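Local structure of glyoxalase-related enzyme, AraC type (Clostridium phytofermentans, 3BT3) at residues T29-K34 against E55-Y60; Q122-R127 against R140-I145. The protein is of unknown function but belongs to the VOC superfamily of glyoxalase-related proteins and probably forms the ligand-sensing part of an AraC-type transcription regulator. All coordinates share one frame; numbering follows the deposited sequence.

Contact 1 (T29-K34 against E55-Y60)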
ATOM      1  N   THR A  29      -3.649  -9.732  -9.072  1.00 24.03           N
ATOM      2  CA  THR A  29      -3.427 -10.118 -10.462  1.00 26.09           C
ATOM      3  C   THR A  29      -3.911 -11.522 -10.801  1.00 25.72           C
ATOM      4  O   THR A  29      -3.807 -12.437  -9.985  1.00 27.13           O
ATOM      5  CB  THR A  29      -1.918 -10.016 -10.839  1.00 25.59           C
ATOM      6  OG1 THR A  29      -1.701 -10.549 -12.152  1.00 25.16           O
ATOM      7  CG2 THR A  29      -1.074 -10.794  -9.856  1.00 27.70           C
ATOM      8  N   LYS A  30      -4.425 -11.678 -12.021  1.00 28.85           N
ATOM      9  CA  LYS A  30      -4.907 -12.970 -12.517  1.00 30.20           C
ATOM     10  C   LYS A  30      -3.763 -13.826 -13.077  1.00 28.26           C
ATOM     11  O   LYS A  30      -3.909 -15.033 -13.221  1.00 28.81           O
ATOM     12  CB  LYS A  30      -5.972 -12.771 -13.600  1.00 32.52           C
ATOM     13  CG  LYS A  30      -7.257 -12.137 -13.099  1.00 37.06           C
ATOM     14  CD  LYS A  30      -7.876 -12.940 -11.952  1.00 42.40           C
ATOM     15  CE  LYS A  30      -8.318 -14.333 -12.396  1.00 45.58           C
ATOM     16  NZ  LYS A  30      -9.412 -14.288 -13.420  1.00 48.33           N
ATOM     17  N   ASP A  31      -2.636 -13.192 -13.399  1.00 27.70           N
ATOM     18  CA  ASP A  31      -1.466 -13.900 -13.917  1.00 27.27           C
ATOM     19  C   ASP A  31      -0.192 -13.214 -13.402  1.00 25.99           C
ATOM     20  O   ASP A  31       0.383 -12.343 -14.053  1.00 27.39           O
ATOM     21  CB  ASP A  31      -1.491 -13.937 -15.452  1.00 27.27           C
ATOM     22  CG  ASP A  31      -0.478 -14.935 -16.032  1.00 31.36           C
ATOM     23  OD1 ASP A  31      -0.524 -15.192 -17.257  1.00 34.86           O
ATOM     24  OD2 ASP A  31       0.365 -15.464 -15.268  1.00 28.11           O
ATOM     25  N   MET A  32       0.241 -13.645 -12.223  1.00 27.13           N
ATOM     26  CA  MET A  32       1.406 -13.095 -11.527  1.00 26.01           C
ATOM     27  C   MET A  32       2.697 -12.992 -12.346  1.00 26.52           C
ATOM     28  O   MET A  32       3.368 -11.956 -12.324  1.00 27.97           O
ATOM     29  CB  MET A  32       1.653 -13.902 -10.239  1.00 22.57           C
ATOM     30  CG  MET A  32       2.230 -13.089  -9.086  1.00 20.13           C
ATOM     31  SD  MET A  32       1.934 -13.866  -7.460  1.00 16.08           S
ATOM     32  CE  MET A  32       3.344 -14.565  -7.277  1.00 12.58           C
ATOM     33  N   ASP A  33       3.056 -14.057 -13.056  1.00 26.26           N
ATOM     34  CA  ASP A  33       4.259 -14.047 -13.874  1.00 26.39           C
ATOM     35  C   ASP A  33       4.286 -12.877 -14.850  1.00 28.21           C
ATOM     36  O   ASP A  33       5.295 -12.172 -14.949  1.00 28.03           O
ATOM     37  CB  ASP A  33       4.376 -15.357 -14.638  1.00 29.10           C
ATOM     38  CG  ASP A  33       4.924 -16.476 -13.783  1.00 32.96           C
ATOM     39  OD1 ASP A  33       6.140 -16.454 -13.495  1.00 33.81           O
ATOM     40  OD2 ASP A  33       4.140 -17.368 -13.390  1.00 33.20           O
ATOM     41  N   LYS A  34       3.181 -12.660 -15.562  1.00 27.98           N
ATOM     42  CA  LYS A  34       3.120 -11.562 -16.523  1.00 29.18           C
ATOM     43  C   LYS A  34       3.263 -10.210 -15.812  1.00 27.92           C
ATOM     44  O   LYS A  34       3.914  -9.299 -16.330  1.00 26.92           O
ATOM     45  CB  LYS A  34       1.805 -11.607 -17.323  1.00 31.36           C
ATOM     46  CG  LYS A  34       1.644 -10.447 -18.312  1.00 32.62           C
ATOM     47  CD  LYS A  34       0.463 -10.637 -19.263  1.00 37.30           C
ATOM     48  CE  LYS A  34      -0.871 -10.350 -18.589  1.00 40.34           C
ATOM     49  NZ  LYS A  34      -1.042  -8.902 -18.249  1.00 40.81           N
ATOM     50  N   GLU A  55      -2.212 -25.228 -11.127  1.00 50.26           N
ATOM     51  CA  GLU A  55      -2.089 -25.004 -12.558  1.00 49.31           C
ATOM     52  C   GLU A  55      -0.818 -24.245 -12.957  1.00 48.07           C
ATOM     53  O   GLU A  55      -0.603 -23.958 -14.132  1.00 48.28           O
ATOM     54  CB  GLU A  55      -3.350 -24.295 -13.060  1.00 51.73           C
ATOM     55  CG  GLU A  55      -4.599 -25.166 -12.895  1.00 56.20           C
ATOM     56  CD  GLU A  55      -5.901 -24.454 -13.236  1.00 60.49           C
ATOM     57  OE1 GLU A  55      -6.002 -23.888 -14.349  1.00 61.32           O
ATOM     58  OE2 GLU A  55      -6.832 -24.474 -12.393  1.00 61.58           O
ATOM     59  N   GLY A  56       0.025 -23.932 -11.975  1.00 46.29           N
ATOM     60  CA  GLY A  56       1.276 -23.244 -12.259  1.00 44.31           C
ATOM     61  C   GLY A  56       1.324 -21.733 -12.080  1.00 42.89           C
ATOM     62  O   GLY A  56       2.379 -21.121 -12.232  1.00 43.02           O
ATOM     63  N   PHE A  57       0.192 -21.123 -11.753  1.00 39.55           N
ATOM     64  CA  PHE A  57       0.132 -19.679 -11.571  1.00 37.72           C
ATOM     65  C   PHE A  57       0.480 -19.248 -10.149  1.00 35.91           C
ATOM     66  O   PHE A  57       0.273 -19.990  -9.193  1.00 34.78           O
ATOM     67  CB  PHE A  57      -1.260 -19.191 -11.957  1.00 36.48           C
ATOM     68  CG  PHE A  57      -1.546 -19.316 -13.421  1.00 38.65           C
ATOM     69  CD1 PHE A  57      -1.241 -18.274 -14.292  1.00 38.12           C
ATOM     70  CD2 PHE A  57      -2.061 -20.499 -13.945  1.00 39.44           C
ATOM     71  CE1 PHE A  57      -1.441 -18.408 -15.662  1.00 40.35           C
ATOM     72  CE2 PHE A  57      -2.264 -20.644 -15.319  1.00 40.80           C
ATOM     73  CZ  PHE A  57      -1.954 -19.597 -16.177  1.00 38.96           C
ATOM     74  N   GLY A  58       1.012 -18.042 -10.012  1.00 33.63           N
ATOM     75  CA  GLY A  58       1.375 -17.557  -8.695  1.00 32.18           C
ATOM     76  C   GLY A  58       0.204 -17.164  -7.819  1.00 31.33           C
ATOM     77  O   GLY A  58      -0.710 -16.489  -8.279  1.00 31.75           O
ATOM     78  N   ASP A  59       0.221 -17.603  -6.561  1.00 31.36           N
ATOM     79  CA  ASP A  59      -0.828 -17.256  -5.599  1.00 32.26           C
ATOM     80  C   ASP A  59      -0.313 -16.090  -4.772  1.00 30.84           C
ATOM     81  O   ASP A  59      -1.067 -15.208  -4.378  1.00 32.30           O
ATOM     82  CB  ASP A  59      -1.123 -18.410  -4.633  1.00 35.99           C
ATOM     83  CG  ASP A  59      -1.949 -19.510  -5.256  1.00 41.25           C
ATOM     84  OD1 ASP A  59      -2.940 -19.190  -5.953  1.00 42.78           O
ATOM     85  OD2 ASP A  59      -1.613 -20.695  -5.031  1.00 43.82           O
ATOM     86  N   TYR A  60       0.986 -16.109  -4.502  1.00 28.67           N
ATOM     87  CA  TYR A  60       1.601 -15.066  -3.710  1.00 27.06           C
ATOM     88  C   TYR A  60       3.003 -14.750  -4.188  1.00 26.23           C
ATOM     89  O   TYR A  60       3.756 -15.644  -4.590  1.00 27.31           O
ATOM     90  CB  TYR A  60       1.675 -15.465  -2.232  1.00 26.57           C
ATOM     91  CG  TYR A  60       2.319 -14.386  -1.407  1.00 26.88           C
ATOM     92  CD1 TYR A  60       1.663 -13.176  -1.183  1.00 28.05           C
ATOM     93  CD2 TYR A  60       3.618 -14.531  -0.925  1.00 28.67           C
ATOM     94  CE1 TYR A  60       2.285 -12.136  -0.511  1.00 29.92           C
ATOM     95  CE2 TYR A  60       4.252 -13.495  -0.247  1.00 29.85           C
ATOM     96  CZ  TYR A  60       3.576 -12.301  -0.045  1.00 31.58           C
ATOM     97  OH  TYR A  60       4.182 -11.271   0.625  1.00 31.08           O
TER
HETATM   98  O   HOH W   1      -1.793 -15.756 -10.734  1.00 35.76           O
HETATM   99  O   HOH W   2       1.351 -16.593 -12.896  1.00 40.73           O

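Contact 2 (Q122-R127 against R140-I145)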
ATOM      1  N   GLN A 122       1.459  19.462  -9.980  1.00 38.84           N
ATOM      2  CA  GLN A 122       0.279  19.426  -9.121  1.00 39.69           C
ATOM      3  C   GLN A 122       0.194  20.675  -8.245  1.00 39.91           C
ATOM      4  O   GLN A 122       1.212  21.224  -7.822  1.00 38.62           O
ATOM      5  CB  GLN A 122       0.311  18.189  -8.221  1.00 39.35           C
ATOM      6  CG  GLN A 122       0.027  16.877  -8.926  1.00 41.51           C
ATOM      7  CD  GLN A 122      -1.421  16.742  -9.361  1.00 43.40           C
ATOM      8  OE1 GLN A 122      -1.856  15.669  -9.774  1.00 44.59           O
ATOM      9  NE2 GLN A 122      -2.171  17.829  -9.275  1.00 40.85           N
ATOM     10  N   PRO A 123      -1.032  21.130  -7.944  1.00 41.20           N
ATOM     11  CA  PRO A 123      -1.200  22.324  -7.110  1.00 40.42           C
ATOM     12  C   PRO A 123      -0.513  22.163  -5.771  1.00 39.77           C
ATOM     13  O   PRO A 123      -0.022  23.136  -5.210  1.00 40.22           O
ATOM     14  CB  PRO A 123      -2.710  22.431  -6.950  1.00 41.30           C
ATOM     15  CG  PRO A 123      -3.239  21.748  -8.182  1.00 43.35           C
ATOM     16  CD  PRO A 123      -2.337  20.559  -8.314  1.00 40.30           C
ATOM     17  N   TRP A 124      -0.464  20.931  -5.264  1.00 38.96           N
ATOM     18  CA  TRP A 124       0.155  20.695  -3.964  1.00 37.15           C
ATOM     19  C   TRP A 124       1.669  20.670  -3.903  1.00 37.22           C
ATOM     20  O   TRP A 124       2.233  20.200  -2.919  1.00 39.39           O
ATOM     21  CB  TRP A 124      -0.399  19.422  -3.308  1.00 36.29           C
ATOM     22  CG  TRP A 124      -0.628  18.254  -4.227  1.00 34.45           C
ATOM     23  CD1 TRP A 124      -1.703  18.054  -5.051  1.00 32.26           C
ATOM     24  CD2 TRP A 124       0.230  17.121  -4.404  1.00 30.58           C
ATOM     25  NE1 TRP A 124      -1.568  16.865  -5.724  1.00 32.44           N
ATOM     26  CE2 TRP A 124      -0.392  16.270  -5.347  1.00 31.33           C
ATOM     27  CE3 TRP A 124       1.463  16.741  -3.855  1.00 32.32           C
ATOM     28  CZ2 TRP A 124       0.181  15.056  -5.762  1.00 31.00           C
ATOM     29  CZ3 TRP A 124       2.039  15.528  -4.267  1.00 32.11           C
ATOM     30  CH2 TRP A 124       1.391  14.702  -5.211  1.00 31.34           C
ATOM     31  N   GLY A 125       2.332  21.166  -4.942  1.00 36.30           N
ATOM     32  CA  GLY A 125       3.785  21.230  -4.913  1.00 36.30           C
ATOM     33  C   GLY A 125       4.631  20.069  -5.411  1.00 37.80           C
ATOM     34  O   GLY A 125       5.726  19.828  -4.883  1.00 38.80           O
ATOM     35  N   ALA A 126       4.158  19.350  -6.424  1.00 35.25           N
ATOM     36  CA  ALA A 126       4.940  18.241  -6.955  1.00 33.57           C
ATOM     37  C   ALA A 126       4.658  17.956  -8.422  1.00 33.10           C
ATOM     38  O   ALA A 126       3.590  18.274  -8.953  1.00 32.09           O
ATOM     39  CB  ALA A 126       4.689  16.981  -6.132  1.00 31.59           C
ATOM     40  N   ARG A 127       5.637  17.362  -9.088  1.00 32.83           N
ATOM     41  CA  ARG A 127       5.449  16.996 -10.475  1.00 32.19           C
ATOM     42  C   ARG A 127       5.031  15.532 -10.437  1.00 32.86           C
ATOM     43  O   ARG A 127       5.539  14.751  -9.633  1.00 31.06           O
ATOM     44  CB  ARG A 127       6.737  17.191 -11.276  1.00 30.72           C
ATOM     45  CG  ARG A 127       7.092  18.657 -11.498  1.00 32.02           C
ATOM     46  CD  ARG A 127       7.887  18.842 -12.777  1.00 31.13           C
ATOM     47  NE  ARG A 127       9.178  18.185 -12.692  1.00 29.48           N
ATOM     48  CZ  ARG A 127       9.872  17.751 -13.739  1.00 30.90           C
ATOM     49  NH1 ARG A 127       9.403  17.899 -14.973  1.00 28.34           N
ATOM     50  NH2 ARG A 127      11.038  17.154 -13.540  1.00 31.99           N
ATOM     51  N   ARG A 140       0.553   6.061  -9.509  1.00 24.18           N
ATOM     52  CA  ARG A 140       0.893   7.477  -9.503  1.00 24.08           C
ATOM     53  C   ARG A 140       2.298   7.688  -8.954  1.00 25.17           C
ATOM     54  O   ARG A 140       2.665   7.153  -7.912  1.00 25.92           O
ATOM     55  CB  ARG A 140      -0.126   8.261  -8.674  1.00 22.70           C
ATOM     56  CG  ARG A 140      -1.536   8.240  -9.267  1.00 24.37           C
ATOM     57  CD  ARG A 140      -2.532   9.010  -8.415  1.00 19.49           C
ATOM     58  NE  ARG A 140      -2.113  10.391  -8.217  1.00 25.21           N
ATOM     59  CZ  ARG A 140      -2.728  11.255  -7.415  1.00 27.61           C
ATOM     60  NH1 ARG A 140      -3.801  10.888  -6.730  1.00 29.19           N
ATOM     61  NH2 ARG A 140      -2.269  12.493  -7.293  1.00 28.45           N
ATOM     62  N   PHE A 141       3.092   8.461  -9.678  1.00 26.04           N
ATOM     63  CA  PHE A 141       4.456   8.756  -9.264  1.00 28.04           C
ATOM     64  C   PHE A 141       4.580  10.268  -9.115  1.00 29.70           C
ATOM     65  O   PHE A 141       4.089  11.024  -9.960  1.00 30.43           O
ATOM     66  CB  PHE A 141       5.443   8.249 -10.317  1.00 28.34           C
ATOM     67  CG  PHE A 141       5.504   6.746 -10.418  1.00 29.45           C
ATOM     68  CD1 PHE A 141       6.343   6.011  -9.583  1.00 30.19           C
ATOM     69  CD2 PHE A 141       4.718   6.064 -11.339  1.00 29.70           C
ATOM     70  CE1 PHE A 141       6.400   4.619  -9.666  1.00 30.53           C
ATOM     71  CE2 PHE A 141       4.765   4.670 -11.430  1.00 30.77           C
ATOM     72  CZ  PHE A 141       5.607   3.948 -10.596  1.00 30.71           C
ATOM     73  N   PHE A 142       5.206  10.725  -8.040  1.00 29.40           N
ATOM     74  CA  PHE A 142       5.359  12.159  -7.872  1.00 31.75           C
ATOM     75  C   PHE A 142       6.685  12.517  -7.246  1.00 34.11           C
ATOM     76  O   PHE A 142       7.307  11.700  -6.564  1.00 35.98           O
ATOM     77  CB  PHE A 142       4.198  12.742  -7.042  1.00 31.30           C
ATOM     78  CG  PHE A 142       4.222  12.354  -5.588  1.00 29.93           C
ATOM     79  CD1 PHE A 142       4.973  13.082  -4.671  1.00 28.85           C
ATOM     80  CD2 PHE A 142       3.514  11.241  -5.143  1.00 29.52           C
ATOM     81  CE1 PHE A 142       5.021  12.704  -3.328  1.00 29.81           C
ATOM     82  CE2 PHE A 142       3.553  10.857  -3.806  1.00 29.66           C
ATOM     83  CZ  PHE A 142       4.310  11.591  -2.896  1.00 28.30           C
ATOM     84  N   GLU A 143       7.121  13.741  -7.514  1.00 36.57           N
ATOM     85  CA  GLU A 143       8.365  14.272  -6.973  1.00 38.85           C
ATOM     86  C   GLU A 143       8.081  15.723  -6.614  1.00 40.01           C
ATOM     87  O   GLU A 143       7.634  16.512  -7.459  1.00 36.08           O
ATOM     88  CB  GLU A 143       9.488  14.197  -8.007  1.00 39.74           C
ATOM     89  CG  GLU A 143      10.841  14.602  -7.456  1.00 42.17           C
ATOM     90  CD  GLU A 143      11.976  14.404  -8.448  1.00 45.81           C
ATOM     91  OE1 GLU A 143      13.147  14.506  -8.026  1.00 47.03           O
ATOM     92  OE2 GLU A 143      11.709  14.153  -9.644  1.00 44.21           O
ATOM     93  N   SER A 144       8.317  16.070  -5.356  1.00 41.86           N
ATOM     94  CA  SER A 144       8.063  17.426  -4.898  1.00 47.44           C
ATOM     95  C   SER A 144       9.053  18.422  -5.505  1.00 49.17           C
ATOM     96  O   SER A 144      10.178  18.061  -5.857  1.00 48.35           O
ATOM     97  CB  SER A 144       8.128  17.474  -3.375  1.00 49.42           C
ATOM     98  OG  SER A 144       9.313  16.862  -2.912  1.00 53.45           O
ATOM     99  N   ILE A 145       8.623  19.672  -5.637  1.00 51.05           N
ATOM    100  CA  ILE A 145       9.477  20.708  -6.203  1.00 53.18           C
ATOM    101  C   ILE A 145      10.163  21.493  -5.085  1.00 53.04           C
ATOM    102  O   ILE A 145      11.409  21.602  -5.118  1.00 53.24           O
ATOM    103  CB  ILE A 145       8.672  21.704  -7.060  1.00 54.48           C
ATOM    104  CG1 ILE A 145       7.541  20.988  -7.791  1.00 54.76           C
ATOM    105  CG2 ILE A 145       9.599  22.362  -8.076  1.00 55.21           C
ATOM    106  CD1 ILE A 145       6.621  21.930  -8.541  1.00 54.89           C
TER
HETATM  107  O   HOH W   3      11.477  16.983 -10.394  1.00 35.56           O

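Contact 1 (T29-K34 against E55-Y60)
Met32 and Gly58 bring their CA atoms to 5.3 Å where the start of helix 32-41 passes the entry to strand 58-64, and the touching parts of the two chains run 99° apart. The two segments share no direct hydrogen bond; two waters join them. Water 2 is gripped by four bonds: it accepts from the backbone N of Asp33 and of Gly58 and donates to both carboxylates, with Asp31 OD2 2.8 Å and Asp33 OD2 2.9 Å from its oxygen. Water 1 accepts from Met32 N and donates to Gly58 O at 2.8 Å, with a weak further bond to Lys30 O. The first N-H groups of the helix are thus met by solvent held against the strand. Asp31, at the N-cap position, carries its CG anti to the backbone N (chi1 -167°), which swings the carboxylate toward Phe57. There it comes up at the ring edge, OD2 3.4 Å from Phe57 CD1, with the carboxylate and ring planes 70° apart. Asp33 OD2 has a second partner, a salt bridge to Arg52. Met32 lies buried, its thioether laid over the opposite backbone, SD 3.7 Å from Gly58 C and 3.6 Å from Tyr60 C. Ile49 and Leu83 also touch Met32, while Tyr60 packs on Phe95 of the second subunit. Before the helix, Thr29 OG1 accepts from Asp31 N at 3.1 Å in an ST turn, and across the contact Asp59 and Tyr60 form a classic beta bulge opposite Ala51. A helix that starts just beyond strand 26-29, outermost of its sheet within this chain, and sends a buried methionine onto the same four-stranded mixed sheet fits the βαβββ architecture of the VOC superfamily.

Contact 2 (Q122-R127 against R140-I145)
Phe142 meets Trp124 in a T-shaped stack, the edge of the indole toward the phenyl face, with the centroid of the six-membered Trp124 ring 5.3 Å from that of Phe142 and the planes at 76°. Phe142 CB lies 3.5 Å from Arg127 O. With chi1 at 70°, CG sits between the backbone N and the carbonyl carbon, and it meets Trp124 CH2 at 3.7 Å. CD1 comes 3.8 Å from Trp124 CZ3 and also brushes Ala126 CB; CD2, across from it, touches Trp124 CH2 too, and the ring goes on to meet that of Phe95. Strands 126-132 and 138-144 form an antiparallel hairpin of the second VOC-type sheet. Arg127 and Glu143 form a hydrogen-bonded pair of it, with Arg127 N to Glu143 O at 2.7 Å and Glu143 N to Arg127 O at 2.8 Å; Ile145 N adds a bond of 3.0 Å to Gly125 O. Ahead of the strand, Gly125 N bonds to Gln122 O in a beta-turn that sets the indole beside the hairpin, with Gln122 CB over one of its faces. Arg140 NH2 approaches the indole edge, 3.9 Å from Trp124 CZ2, and makes its salt bridge with Glu128. Arg127 passes Ile145 with its CG, and farther out its NH2 pairs with Asp102 and gives a bond to water 3, which returns a weak one to Glu143 OE2; that oxygen also accepts from Ile101 N.

How the contacts relate
All of contact 1 comes earlier in the chain than contact 2, and they lie on opposite sides of its centre, their centres 33 Å apart and their nearest atoms about 15 Å apart. Each belongs to a different four-stranded mixed sheet of the same 1-4-3-2 strand order. Contact 1 joins the start of helix 32-41 to inner strand 58-64; contact 2 is the open end of the hairpin 126-132/138-144. The dimer connects the two sheets: Arg140 of contact 2 packs on Phe84 of the second subunit, the counterpart of the Tyr60 packing in contact 1, so the first sheet of each subunit meets the second sheet of the other. This is consistent with a VOC dimer in which the N-terminal βαβββ module of one subunit faces the C-terminal module of the other.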